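Long-range contacts in nodulation fucosyltransferase NodZ (Bradyrhizobium sp., PDB 2OCX), which is a nodulation fucosyltransferase, a member of the GT-B clan of glycosyltransferases: residues V297-E302 / L311-N316; P216-L221 / F236-A241. One frame throughout, in Å; residues are numbered along the deposited sequence. Where two conformers were deposited one is given.

Contact 1. Residues V297-E302 / L311-N316; sequences VPRIIE and LTMIDN
Arg299 runs alongside Asp315 in a non-hydrogen-bonded pair of the antiparallel hairpin that joins strand 299-303 to strand 311-315. Its methylenes do the touching, CG of Arg299 lying 3.4 Å from OD1 of Asp315, while the chain bends at chi3 (-73°) and carries the guanidinium away to the carbonyl of Ser212 and over the ring of Tyr213. The carboxylate thus meets the aliphatic part of the arginine rather than its charged end.

On the same face Ile301 pairs with Met313, modelled as selenomethionine. In one of two conformers, and so tentatively, SE lies beside the CG1-CD1 arm of Ile301; a flexible chain, bent at chi2 and chi3, lets it get there. From its other flank Ile301 offers CG2 to CD2 of Leu311, 3.8 Å away.

The other face holds Ile300, Ile314, Glu302 and Thr312. CG of Glu302 sits between its backbone N and carbonyl carbon (chi1 71°), and the extended chain beyond brings the carboxylate up to CD1 of Ile314, 3.8 Å from OE2 of Glu302. Ile300 and Ile314 exchange two backbone bonds, as do Glu302 and Thr312. Beyond the last bridge Asn316 continues the pairing: its N bonds Pro298 O (3.1 Å), and its ND2 reaches Val297 O (3.0 Å) from above the carbonyl plane and also bonds Leu295 O, linking the end of strand 311-315 to helix 291-296.

Strand 279-283 flanks strand 299-303 on its other edge, helix 192-209 packs against Ile301, Leu311 and Met313, and Arg294 of helix 291-296 touches Ile300 and Ile314.

Contact 2. Residues P216-L221 / F236-A241; sequences PVKVFL and FPDVFA
Asp238 meets Lys218 at the start of the parallel pairing, CB of the aspartate lying 3.7 Å from CG of the lysine. Its backbone is in the left-handed region (phi 64°), a conformation that aspartate accepts more readily than most residues. The carbonyl O of Asp238 takes the N-H of Val219 at 2.9 Å. One water donates to both OD2 of Asp238 and the carbonyl O of Val217, bridging the two segments. The lysine chain is bent at chi2 and chi4, and its NZ stays 4.0 Å from OD1 of Asp238, too far for a salt bridge, so any attraction between these charges is probably modest.

Val239 follows, paired with Val219 on the same face of the sheet. CG2 of Val239 meets CB of Val219 at 4.0 Å, while CG1 turns toward CB of Leu221. Beta-branched valines suit such a place, being compact and at ease in extended backbone. Helix 226-235 lies on this side, Ser233 touching Val239, and it makes the crossover of the beta-alpha-beta unit that brings strand 239-240 beside strand 217-223, as in the Rossmann-like domains of GT-B proteins.

Phe240 turns to the other face. Its N-H bonds Val219 O, and its own O receives Leu221 N at 2.9 Å. With chi1 at 73° the ring folds over the neighbouring strand, its face above CA of Phe220 in a CH-pi contact. The two phenyl rings, nearly parallel (planes 27° apart) but well offset, meet where CD1 of Phe220 comes 3.3 Å from CE2 of Phe240. His165 stacks on Phe240, and Phe166 meets Phe220 edge-to-face.

Ala241, small enough to lie close to the strand, brings CB to 3.4 Å from O of Leu221.

How the contacts relate
Both contacts belong to one mixed six-stranded sheet and form its two ends: contact 2 adds strand 239-240 at one edge, and contact 1 adds strand 311-315 at the other. Between them run strands 170-176 and 279-283. The centres lie about 18 Å apart and the nearest atoms about 8 Å, so the two do not touch. They follow one another in sequence, and they end the sheet differently, contact 2 by a helical crossover between parallel strands and contact 1 by an antiparallel hairpin. Helix 192-209 is common to both surroundings: it packs on contact 1 and also on Phe236 and Pro237, which immediately precede the pairing residues of contact 2.

Contact 1. Residues V297-E302 / L311-N316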
# COMPACT_ATOMS: atom_id res chain seq x y z
N VAL A 297 11.96 1.13 8.03
CA VAL A 297 12.87 0.11 8.50
C VAL A 297 14.35 0.48 8.26
O VAL A 297 14.69 1.07 7.22
CB VAL A 297 12.50 -1.25 7.86
CG1 VAL A 297 13.55 -2.23 8.04
CG2 VAL A 297 11.19 -1.74 8.49
N PRO A 298 15.21 0.20 9.26
CA PRO A 298 16.64 0.53 9.12
C PRO A 298 17.36 -0.08 7.91
O PRO A 298 18.17 0.60 7.28
CB PRO A 298 17.24 0.02 10.44
CG PRO A 298 16.10 0.07 11.39
CD PRO A 298 14.91 -0.27 10.63
N ARG A 299 17.06 -1.34 7.59
CA ARG A 299 17.81 -2.07 6.57
C ARG A 299 16.86 -2.84 5.66
O ARG A 299 15.92 -3.46 6.12
CB ARG A 299 18.84 -2.98 7.26
CG ARG A 299 19.90 -2.14 7.99
CD ARG A 299 21.16 -2.87 8.36
NE ARG A 299 20.92 -3.78 9.48
CZ ARG A 299 21.87 -4.26 10.27
NH1 ARG A 299 23.14 -3.93 10.09
NH2 ARG A 299 21.52 -5.07 11.25
N ILE A 300 17.11 -2.73 4.36
CA ILE A 300 16.29 -3.39 3.35
C ILE A 300 17.19 -4.29 2.53
O ILE A 300 18.28 -3.89 2.15
CB ILE A 300 15.57 -2.35 2.42
CG1 ILE A 300 14.51 -1.57 3.22
CG2 ILE A 300 14.93 -3.05 1.24
CD1 ILE A 300 15.02 -0.17 3.75
N ILE A 301 16.73 -5.50 2.29
CA ILE A 301 17.44 -6.43 1.41
C ILE A 301 16.58 -6.88 0.25
O ILE A 301 15.41 -7.24 0.42
CB ILE A 301 18.01 -7.61 2.19
CG1 ILE A 301 19.25 -7.11 2.96
CG2 ILE A 301 18.39 -8.75 1.25
CD1 ILE A 301 19.71 -8.02 4.07
N GLU A 302 17.15 -6.79 -0.95
CA GLU A 302 16.40 -7.14 -2.14
C GLU A 302 17.29 -7.61 -3.25
O GLU A 302 18.49 -7.36 -3.22
CB GLU A 302 15.54 -5.97 -2.60
CG GLU A 302 16.30 -4.81 -3.19
CD GLU A 302 15.53 -3.48 -3.10
OE1 GLU A 302 14.89 -3.22 -2.08
OE2 GLU A 302 15.56 -2.71 -4.05
N LEU A 311 21.99 -9.95 -4.62
CA LEU A 311 21.39 -9.28 -3.49
C LEU A 311 22.04 -7.94 -3.24
O LEU A 311 23.24 -7.77 -3.38
CB LEU A 311 21.57 -10.10 -2.22
CG LEU A 311 20.70 -11.34 -2.13
CD1 LEU A 311 21.30 -12.36 -1.15
CD2 LEU A 311 19.29 -10.91 -1.73
N THR A 312 21.22 -6.99 -2.82
CA THR A 312 21.76 -5.72 -2.42
C THR A 312 21.13 -5.30 -1.11
O THR A 312 20.05 -5.75 -0.74
CB THR A 312 21.62 -4.65 -3.52
OG1 THR A 312 22.53 -3.58 -3.25
CG2 THR A 312 20.18 -4.11 -3.63
N MSE A 313 21.85 -4.46 -0.39
CA MSE A 313 21.36 -3.96 0.87
C MSE A 313 21.32 -2.44 0.85
O MSE A 313 22.23 -1.78 0.34
CB MSE A 313 22.21 -4.44 2.01
CG MSE A 313 21.87 -3.75 3.30
SE MSE A 313 22.20 -4.95 4.69
CE MSE A 313 24.17 -4.67 4.91
N ILE A 314 20.24 -1.90 1.41
CA ILE A 314 20.02 -0.47 1.48
C ILE A 314 19.77 -0.05 2.94
O ILE A 314 18.84 -0.53 3.60
CB ILE A 314 18.81 -0.05 0.61
CG1 ILE A 314 19.04 -0.46 -0.86
CG2 ILE A 314 18.55 1.48 0.71
CD1 ILE A 314 17.75 -0.66 -1.65
N ASP A 315 20.64 0.82 3.42
CA ASP A 315 20.44 1.49 4.68
C ASP A 315 19.57 2.72 4.48
O ASP A 315 19.68 3.40 3.47
CB ASP A 315 21.78 1.86 5.30
CG ASP A 315 22.62 0.65 5.61
OD1 ASP A 315 22.23 -0.12 6.50
OD2 ASP A 315 23.68 0.39 5.02
N ASN A 316 18.71 2.98 5.44
CA ASN A 316 17.70 4.02 5.34
C ASN A 316 18.24 5.35 5.83
O ASN A 316 18.41 5.54 7.02
CB ASN A 316 16.51 3.63 6.20
CG ASN A 316 15.27 4.38 5.85
OD1 ASN A 316 15.32 5.38 5.16
ND2 ASN A 316 14.14 3.89 6.31

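Contact 2. Residues P216-L221 / F236-A241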
# COMPACT_ATOMS: atom_id res chain seq x y z
N PRO A 216 18.10 -10.83 20.32
CA PRO A 216 17.96 -12.12 19.66
C PRO A 216 17.04 -12.06 18.45
O PRO A 216 15.99 -11.48 18.49
CB PRO A 216 17.39 -13.03 20.75
CG PRO A 216 17.86 -12.37 22.06
CD PRO A 216 17.76 -10.91 21.76
N VAL A 217 17.46 -12.72 17.38
CA VAL A 217 16.87 -12.59 16.06
C VAL A 217 15.77 -13.62 15.89
O VAL A 217 15.92 -14.80 16.28
CB VAL A 217 17.97 -12.80 14.96
CG1 VAL A 217 17.37 -12.96 13.55
CG2 VAL A 217 18.97 -11.64 15.01
N LYS A 218 14.68 -13.16 15.29
CA LYS A 218 13.63 -14.02 14.75
C LYS A 218 13.31 -13.64 13.30
O LYS A 218 13.64 -12.57 12.85
CB LYS A 218 12.36 -13.92 15.61
CG LYS A 218 12.26 -14.92 16.81
CD LYS A 218 12.58 -14.37 18.17
CE LYS A 218 12.46 -15.46 19.32
NZ LYS A 218 13.74 -16.21 19.83
N VAL A 219 12.66 -14.54 12.58
CA VAL A 219 12.27 -14.28 11.20
C VAL A 219 10.76 -14.25 11.07
O VAL A 219 10.08 -15.23 11.35
CB VAL A 219 12.86 -15.32 10.27
CG1 VAL A 219 12.41 -15.09 8.86
CG2 VAL A 219 14.35 -15.23 10.38
N PHE A 220 10.26 -13.11 10.60
CA PHE A 220 8.83 -12.90 10.42
C PHE A 220 8.48 -13.00 8.94
O PHE A 220 8.79 -12.11 8.16
CB PHE A 220 8.43 -11.55 11.00
CG PHE A 220 7.01 -11.12 10.70
CD1 PHE A 220 5.95 -11.92 11.06
CD2 PHE A 220 6.75 -9.87 10.13
CE1 PHE A 220 4.66 -11.53 10.81
CE2 PHE A 220 5.45 -9.46 9.89
CZ PHE A 220 4.40 -10.27 10.22
N LEU A 221 7.81 -14.08 8.57
CA LEU A 221 7.49 -14.37 7.17
C LEU A 221 6.07 -13.97 6.86
O LEU A 221 5.14 -14.36 7.56
CB LEU A 221 7.68 -15.86 6.90
CG LEU A 221 7.40 -16.34 5.48
CD1 LEU A 221 8.30 -15.68 4.43
CD2 LEU A 221 7.57 -17.83 5.40
N PHE A 236 15.05 -22.61 8.55
CA PHE A 236 15.61 -21.64 9.46
C PHE A 236 14.93 -21.75 10.80
O PHE A 236 13.79 -22.15 10.89
CB PHE A 236 15.47 -20.22 8.92
CG PHE A 236 16.13 -20.01 7.60
CD1 PHE A 236 15.46 -20.24 6.42
CD2 PHE A 236 17.43 -19.57 7.53
CE1 PHE A 236 16.07 -20.03 5.22
CE2 PHE A 236 18.04 -19.36 6.33
CZ PHE A 236 17.37 -19.59 5.18
N PRO A 237 15.65 -21.38 11.85
CA PRO A 237 15.06 -21.35 13.18
C PRO A 237 14.26 -20.08 13.42
O PRO A 237 14.49 -19.07 12.78
CB PRO A 237 16.28 -21.41 14.09
CG PRO A 237 17.33 -20.79 13.33
CD PRO A 237 17.07 -21.01 11.88
N ASP A 238 13.31 -20.16 14.34
CA ASP A 238 12.65 -18.97 14.85
C ASP A 238 11.87 -18.25 13.77
O ASP A 238 11.78 -17.04 13.76
CB ASP A 238 13.68 -18.04 15.49
CG ASP A 238 14.51 -18.72 16.55
OD1 ASP A 238 13.94 -19.43 17.40
OD2 ASP A 238 15.74 -18.60 16.61
N VAL A 239 11.29 -19.01 12.86
CA VAL A 239 10.41 -18.45 11.83
C VAL A 239 8.98 -18.42 12.38
O VAL A 239 8.54 -19.39 12.96
CB VAL A 239 10.46 -19.23 10.52
CG1 VAL A 239 9.40 -18.69 9.55
CG2 VAL A 239 11.86 -19.16 9.91
N PHE A 240 8.30 -17.31 12.21
CA PHE A 240 6.89 -17.20 12.61
C PHE A 240 6.14 -16.33 11.60
O PHE A 240 6.73 -15.53 10.87
CB PHE A 240 6.74 -16.65 14.04
CG PHE A 240 7.04 -15.18 14.16
CD1 PHE A 240 8.33 -14.73 14.23
CD2 PHE A 240 6.03 -14.25 14.14
CE1 PHE A 240 8.62 -13.40 14.29
CE2 PHE A 240 6.31 -12.92 14.22
CZ PHE A 240 7.62 -12.49 14.30
N ALA A 241 4.84 -16.53 11.57
CA ALA A 241 3.93 -15.87 10.67
C ALA A 241 2.64 -15.64 11.44
O ALA A 241 2.31 -16.44 12.32
CB ALA A 241 3.65 -16.78 9.47
O HOH W 1 16.84 -17.00 15.07